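Local coordinates for glutaredoxin related protein (Sulfolobus solfataricus, PDB 4MNN) that probably acts as a protein disulfide oxidoreductase of the glutaredoxin family, exchanging thiols and disulfides through a thioredoxin-type fold, at residues L49-T61 and P73-V85. Numbering follows the deposited sequence.
Sequences LVKVKRGDRVYYT and PFLNSLVRISNNV
Ile81 is the largest bump that helix 73-83 sets against the hairpin formed by strands 49-54 and 57-61, and it fills a hollow walled by Val52, Tyr59 and Tyr60. Ile81 CG2 sits over the centre of one face of the Tyr59 ring in a CH-pi contact, 3.8 Å from the Tyr59 centroid, while Ile81 CD1 reaches inward to Val52 CG1 (3.9 Å) and, obliquely, to CE2 of Tyr60. On the other face of Tyr59, Arg57 NE lies offset toward the rim.

Two turns back along the helix, the first torsion of Phe74, with CG anti to the backbone N (chi1 175°), carries its ring toward Val50 and Val52. There Val52 CG2 meets Phe74 CE1 at 3.8 Å, and Val50 also borders this ring; Leu78 CD1 fits between both methyls of Val52. Tyr60 thrusts its hydroxyl into this apolar layer, where Tyr60 OH donates to Ser77 OG (2.7 Å), which in turn donates to Phe74 O, a relay that ties the buried phenol to the helix backbone.

At the turn end of the hairpin, the extended Arg54 side chain reaches the helix C-terminus, and Arg54 NH1 gives Ile81 O a bent hydrogen bond (2.8 Å, 141°) lying in both the guanidinium and carbonyl planes; NE pairs with Asp18. A leucine here would probably leave the Ile81 carbonyl without this donor and Asp18 without this charge partner. Beyond it, Asn84 closes the helix in a Schellman motif. Helix 73-83 runs nearly parallel to strand 49-54 (-17°) and roughly antiparallel to 57-61, the C-terminal beta-beta-alpha unit of this thioredoxin-like domain.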
loop_
_atom_site.group_PDB
_atom_site.type_symbol
_atom_site.label_atom_id
_atom_site.label_comp_id
_atom_site.label_asym_id
_atom_site.label_seq_id
_atom_site.Cartn_x
_atom_site.Cartn_y
_atom_site.Cartn_z
ATOM N N LEU A 49 1.538 -0.484 10.983
ATOM C CA LEU A 49 1.457 0.243 9.736
ATOM C C LEU A 49 2.764 0.106 9.014
ATOM O O LEU A 49 3.775 -0.268 9.616
ATOM C CB LEU A 49 1.065 1.720 9.911
ATOM C CG LEU A 49 1.881 2.996 10.190
ATOM C CD1 LEU A 49 1.642 3.371 11.630
ATOM C CD2 LEU A 49 3.344 2.883 9.785
ATOM N N VAL A 50 2.752 0.374 7.715
ATOM C CA VAL A 50 3.967 0.334 6.920
ATOM C C VAL A 50 3.860 1.418 5.862
ATOM O O VAL A 50 2.845 1.529 5.174
ATOM C CB VAL A 50 4.205 -1.044 6.233
ATOM C CG1 VAL A 50 3.121 -1.337 5.236
ATOM C CG2 VAL A 50 5.585 -1.046 5.550
ATOM N N LYS A 51 4.909 2.233 5.775
ATOM C CA LYS A 51 5.001 3.351 4.833
ATOM C C LYS A 51 6.072 2.995 3.823
ATOM O O LYS A 51 7.167 2.513 4.199
ATOM C CB LYS A 51 5.426 4.647 5.523
ATOM C CG LYS A 51 4.354 5.225 6.391
ATOM C CD LYS A 51 4.812 6.527 7.028
ATOM C CE LYS A 51 3.609 7.357 7.431
ATOM N NZ LYS A 51 4.019 8.368 8.467
ATOM N N VAL A 52 5.786 3.249 2.550
ATOM C CA VAL A 52 6.744 2.907 1.502
ATOM C C VAL A 52 7.227 4.224 0.930
ATOM O O VAL A 52 6.422 5.033 0.521
ATOM C CB VAL A 52 6.060 2.058 0.445
ATOM C CG1 VAL A 52 6.976 1.885 -0.778
ATOM C CG2 VAL A 52 5.721 0.676 1.079
ATOM N N LYS A 53 8.551 4.417 0.936
ATOM C CA LYS A 53 9.178 5.647 0.466
ATOM C C LYS A 53 10.355 5.397 -0.449
ATOM O O LYS A 53 10.875 4.279 -0.569
ATOM C CB LYS A 53 9.732 6.439 1.667
ATOM C CG LYS A 53 8.710 6.677 2.775
ATOM C CD LYS A 53 9.369 7.305 4.018
ATOM C CE LYS A 53 10.156 8.582 3.640
ATOM N NZ LYS A 53 10.678 9.242 4.897
ATOM N N ARG A 54 10.757 6.465 -1.115
ATOM C CA ARG A 54 11.941 6.436 -1.965
ATOM C C ARG A 54 12.398 7.863 -1.697
ATOM O O ARG A 54 11.725 8.826 -2.072
ATOM C CB ARG A 54 11.584 6.168 -3.430
ATOM C CG ARG A 54 12.800 5.815 -4.263
ATOM C CD ARG A 54 12.501 5.465 -5.723
ATOM N NE ARG A 54 13.726 5.627 -6.507
ATOM C CZ ARG A 54 13.967 5.071 -7.698
ATOM N NH1 ARG A 54 13.061 4.284 -8.288
ATOM N NH2 ARG A 54 15.134 5.306 -8.300
ATOM N N GLY A 55 13.517 7.988 -0.984
ATOM C CA GLY A 55 13.991 9.304 -0.599
ATOM C C GLY A 55 12.992 9.910 0.373
ATOM O O GLY A 55 12.503 9.227 1.277
ATOM N N ASP A 56 12.657 11.185 0.207
ATOM C CA ASP A 56 11.691 11.810 1.112
ATOM C C ASP A 56 10.259 11.560 0.647
ATOM O O ASP A 56 9.309 11.939 1.334
ATOM C CB ASP A 56 11.878 13.334 1.160
ATOM C CG ASP A 56 13.131 13.750 1.890
ATOM O OD1 ASP A 56 13.420 13.137 2.944
ATOM O OD2 ASP A 56 13.807 14.698 1.413
ATOM N N ARG A 57 10.085 10.951 -0.523
ATOM C CA ARG A 57 8.711 10.765 -1.013
ATOM C C ARG A 57 7.965 9.566 -0.437
ATOM O O ARG A 57 8.456 8.457 -0.522
ATOM C CB ARG A 57 8.689 10.644 -2.532
ATOM C CG ARG A 57 7.298 10.364 -3.109
ATOM C CD ARG A 57 7.353 10.496 -4.650
ATOM N NE ARG A 57 6.099 10.059 -5.287
ATOM C CZ ARG A 57 5.895 10.014 -6.600
ATOM N NH1 ARG A 57 6.863 10.374 -7.436
ATOM N NH2 ARG A 57 4.719 9.622 -7.080
ATOM N N VAL A 58 6.770 9.801 0.105
ATOM C CA VAL A 58 5.931 8.712 0.640
ATOM C C VAL A 58 4.932 8.318 -0.456
ATOM O O VAL A 58 4.112 9.133 -0.890
ATOM C CB VAL A 58 5.134 9.160 1.904
ATOM C CG1 VAL A 58 4.206 8.020 2.388
ATOM C CG2 VAL A 58 6.109 9.572 3.035
ATOM N N TYR A 59 5.029 7.081 -0.937
ATOM C CA TYR A 59 4.132 6.591 -1.962
ATOM C C TYR A 59 2.795 6.217 -1.384
ATOM O O TYR A 59 1.755 6.486 -1.988
ATOM C CB TYR A 59 4.762 5.408 -2.687
ATOM C CG TYR A 59 5.864 5.873 -3.610
ATOM C CD1 TYR A 59 7.120 6.207 -3.109
ATOM C CD2 TYR A 59 5.621 6.044 -4.979
ATOM C CE1 TYR A 59 8.135 6.718 -3.955
ATOM C CE2 TYR A 59 6.620 6.548 -5.829
ATOM C CZ TYR A 59 7.869 6.880 -5.301
ATOM O OH TYR A 59 8.875 7.369 -6.130
ATOM N N TYR A 60 2.811 5.599 -0.210
ATOM C CA TYR A 60 1.558 5.285 0.464
ATOM C C TYR A 60 1.837 4.748 1.847
ATOM O O TYR A 60 2.985 4.449 2.194
ATOM C CB TYR A 60 0.760 4.249 -0.356
ATOM C CG TYR A 60 1.457 2.916 -0.532
ATOM C CD1 TYR A 60 1.436 1.959 0.481
ATOM C CD2 TYR A 60 2.158 2.619 -1.708
ATOM C CE1 TYR A 60 2.090 0.731 0.325
ATOM C CE2 TYR A 60 2.836 1.388 -1.870
ATOM C CZ TYR A 60 2.796 0.459 -0.860
ATOM O OH TYR A 60 3.455 -0.770 -0.961
ATOM N N THR A 61 0.774 4.630 2.635
ATOM C CA THR A 61 0.853 4.043 3.967
ATOM C C THR A 61 -0.235 2.976 3.950
ATOM O O THR A 61 -1.357 3.234 3.479
ATOM C CB THR A 61 0.449 5.002 5.098
ATOM O OG1 THR A 61 1.343 6.104 5.134
ATOM C CG2 THR A 61 0.524 4.275 6.464
ATOM N N PRO A 73 0.671 -8.159 -3.999
ATOM C CA PRO A 73 0.572 -6.805 -4.558
ATOM C C PRO A 73 1.576 -5.878 -3.867
ATOM O O PRO A 73 2.174 -5.025 -4.493
ATOM C CB PRO A 73 -0.854 -6.378 -4.241
ATOM C CG PRO A 73 -1.586 -7.638 -4.110
ATOM C CD PRO A 73 -0.641 -8.648 -3.538
ATOM N N PHE A 74 1.766 -6.067 -2.566
ATOM C CA PHE A 74 2.684 -5.211 -1.808
ATOM C C PHE A 74 4.129 -5.373 -2.323
ATOM O O PHE A 74 4.809 -4.386 -2.618
ATOM C CB PHE A 74 2.578 -5.564 -0.310
ATOM C CG PHE A 74 3.569 -4.828 0.559
ATOM C CD1 PHE A 74 3.416 -3.463 0.816
ATOM C CD2 PHE A 74 4.647 -5.498 1.115
ATOM C CE1 PHE A 74 4.344 -2.774 1.631
ATOM C CE2 PHE A 74 5.584 -4.810 1.930
ATOM C CZ PHE A 74 5.417 -3.449 2.176
ATOM N N LEU A 75 4.585 -6.613 -2.465
ATOM C CA LEU A 75 5.922 -6.871 -2.991
ATOM C C LEU A 75 6.041 -6.353 -4.413
ATOM O O LEU A 75 7.074 -5.812 -4.792
ATOM C CB LEU A 75 6.234 -8.379 -2.987
ATOM C CG LEU A 75 6.419 -8.956 -1.591
ATOM C CD1 LEU A 75 6.552 -10.444 -1.685
ATOM C CD2 LEU A 75 7.626 -8.295 -0.919
ATOM N N ASN A 76 5.001 -6.527 -5.217
ATOM C CA ASN A 76 5.042 -6.022 -6.575
ATOM C C ASN A 76 5.214 -4.511 -6.591
ATOM O O ASN A 76 5.888 -3.957 -7.473
ATOM C CB ASN A 76 3.745 -6.333 -7.306
ATOM C CG ASN A 76 3.890 -7.438 -8.308
ATOM O OD1 ASN A 76 4.558 -8.421 -8.059
ATOM N ND2 ASN A 76 3.212 -7.298 -9.443
ATOM N N SER A 77 4.569 -3.822 -5.660
ATOM C CA SER A 77 4.677 -2.382 -5.665
ATOM C C SER A 77 6.083 -1.970 -5.331
ATOM O O SER A 77 6.580 -0.973 -5.843
ATOM C CB SER A 77 3.708 -1.707 -4.673
ATOM O OG SER A 77 4.059 -1.942 -3.309
ATOM N N LEU A 78 6.738 -2.701 -4.432
ATOM C CA LEU A 78 8.113 -2.331 -4.083
ATOM C C LEU A 78 9.018 -2.382 -5.324
ATOM O O LEU A 78 9.845 -1.491 -5.563
ATOM C CB LEU A 78 8.643 -3.310 -3.032
ATOM C CG LEU A 78 8.576 -2.911 -1.533
ATOM C CD1 LEU A 78 7.526 -1.920 -1.240
ATOM C CD2 LEU A 78 8.467 -4.162 -0.672
ATOM N N VAL A 79 8.884 -3.461 -6.084
ATOM C CA VAL A 79 9.708 -3.622 -7.281
ATOM C C VAL A 79 9.386 -2.543 -8.315
ATOM O O VAL A 79 10.289 -1.967 -8.912
ATOM C CB VAL A 79 9.477 -5.025 -7.881
ATOM C CG1 VAL A 79 10.247 -5.180 -9.223
ATOM C CG2 VAL A 79 9.895 -6.085 -6.856
ATOM N N ARG A 80 8.099 -2.269 -8.537
ATOM C CA ARG A 80 7.713 -1.261 -9.531
ATOM C C ARG A 80 8.223 0.121 -9.149
ATOM O O ARG A 80 8.765 0.848 -9.985
ATOM C CB ARG A 80 6.189 -1.217 -9.710
ATOM C CG ARG A 80 5.553 -2.458 -10.321
ATOM C CD ARG A 80 4.270 -2.077 -11.119
ATOM N NE ARG A 80 3.781 -3.241 -11.847
ATOM C CZ ARG A 80 2.850 -4.078 -11.394
ATOM N NH1 ARG A 80 2.278 -3.871 -10.202
ATOM N NH2 ARG A 80 2.535 -5.157 -12.109
ATOM N N ILE A 81 8.064 0.475 -7.877
ATOM C CA ILE A 81 8.521 1.769 -7.407
ATOM C C ILE A 81 10.068 1.861 -7.495
ATOM O O ILE A 81 10.609 2.877 -7.948
ATOM C CB ILE A 81 8.037 2.010 -5.952
ATOM C CG1 ILE A 81 6.529 2.253 -5.953
ATOM C CG2 ILE A 81 8.725 3.231 -5.325
ATOM C CD1 ILE A 81 5.894 2.058 -4.567
ATOM N N SER A 82 10.761 0.800 -7.097
ATOM C CA SER A 82 12.218 0.829 -7.115
ATOM C C SER A 82 12.803 0.927 -8.530
ATOM O O SER A 82 13.875 1.507 -8.721
ATOM C CB SER A 82 12.777 -0.405 -6.410
ATOM O OG SER A 82 14.182 -0.301 -6.277
ATOM N N ASN A 83 12.098 0.362 -9.506
ATOM C CA ASN A 83 12.533 0.381 -10.912
ATOM C C ASN A 83 11.874 1.523 -11.685
ATOM O O ASN A 83 12.204 1.782 -12.852
ATOM C CB ASN A 83 12.181 -0.934 -11.596
ATOM C CG ASN A 83 13.075 -2.074 -11.160
ATOM O OD1 ASN A 83 12.679 -3.227 -11.203
ATOM N ND2 ASN A 83 14.288 -1.754 -10.750
ATOM N N ASN A 84 10.957 2.221 -11.028
ATOM C CA ASN A 84 10.246 3.337 -11.654
ATOM C C ASN A 84 9.509 2.886 -12.906
ATOM O O ASN A 84 9.567 3.535 -13.969
ATOM C CB ASN A 84 11.199 4.484 -11.990
ATOM C CG ASN A 84 10.458 5.725 -12.468
ATOM O OD1 ASN A 84 9.300 5.936 -12.099
ATOM N ND2 ASN A 84 11.120 6.556 -13.278
ATOM N N VAL A 85 8.824 1.756 -12.789
ATOM C CA VAL A 85 8.030 1.247 -13.888
ATOM C C VAL A 85 6.553 1.127 -13.494
ATOM O O VAL A 85 6.226 0.798 -12.364
ATOM C CB VAL A 85 8.513 -0.129 -14.358
ATOM C CG1 VAL A 85 8.196 -1.199 -13.335
ATOM C CG2 VAL A 85 7.845 -0.470 -15.678
#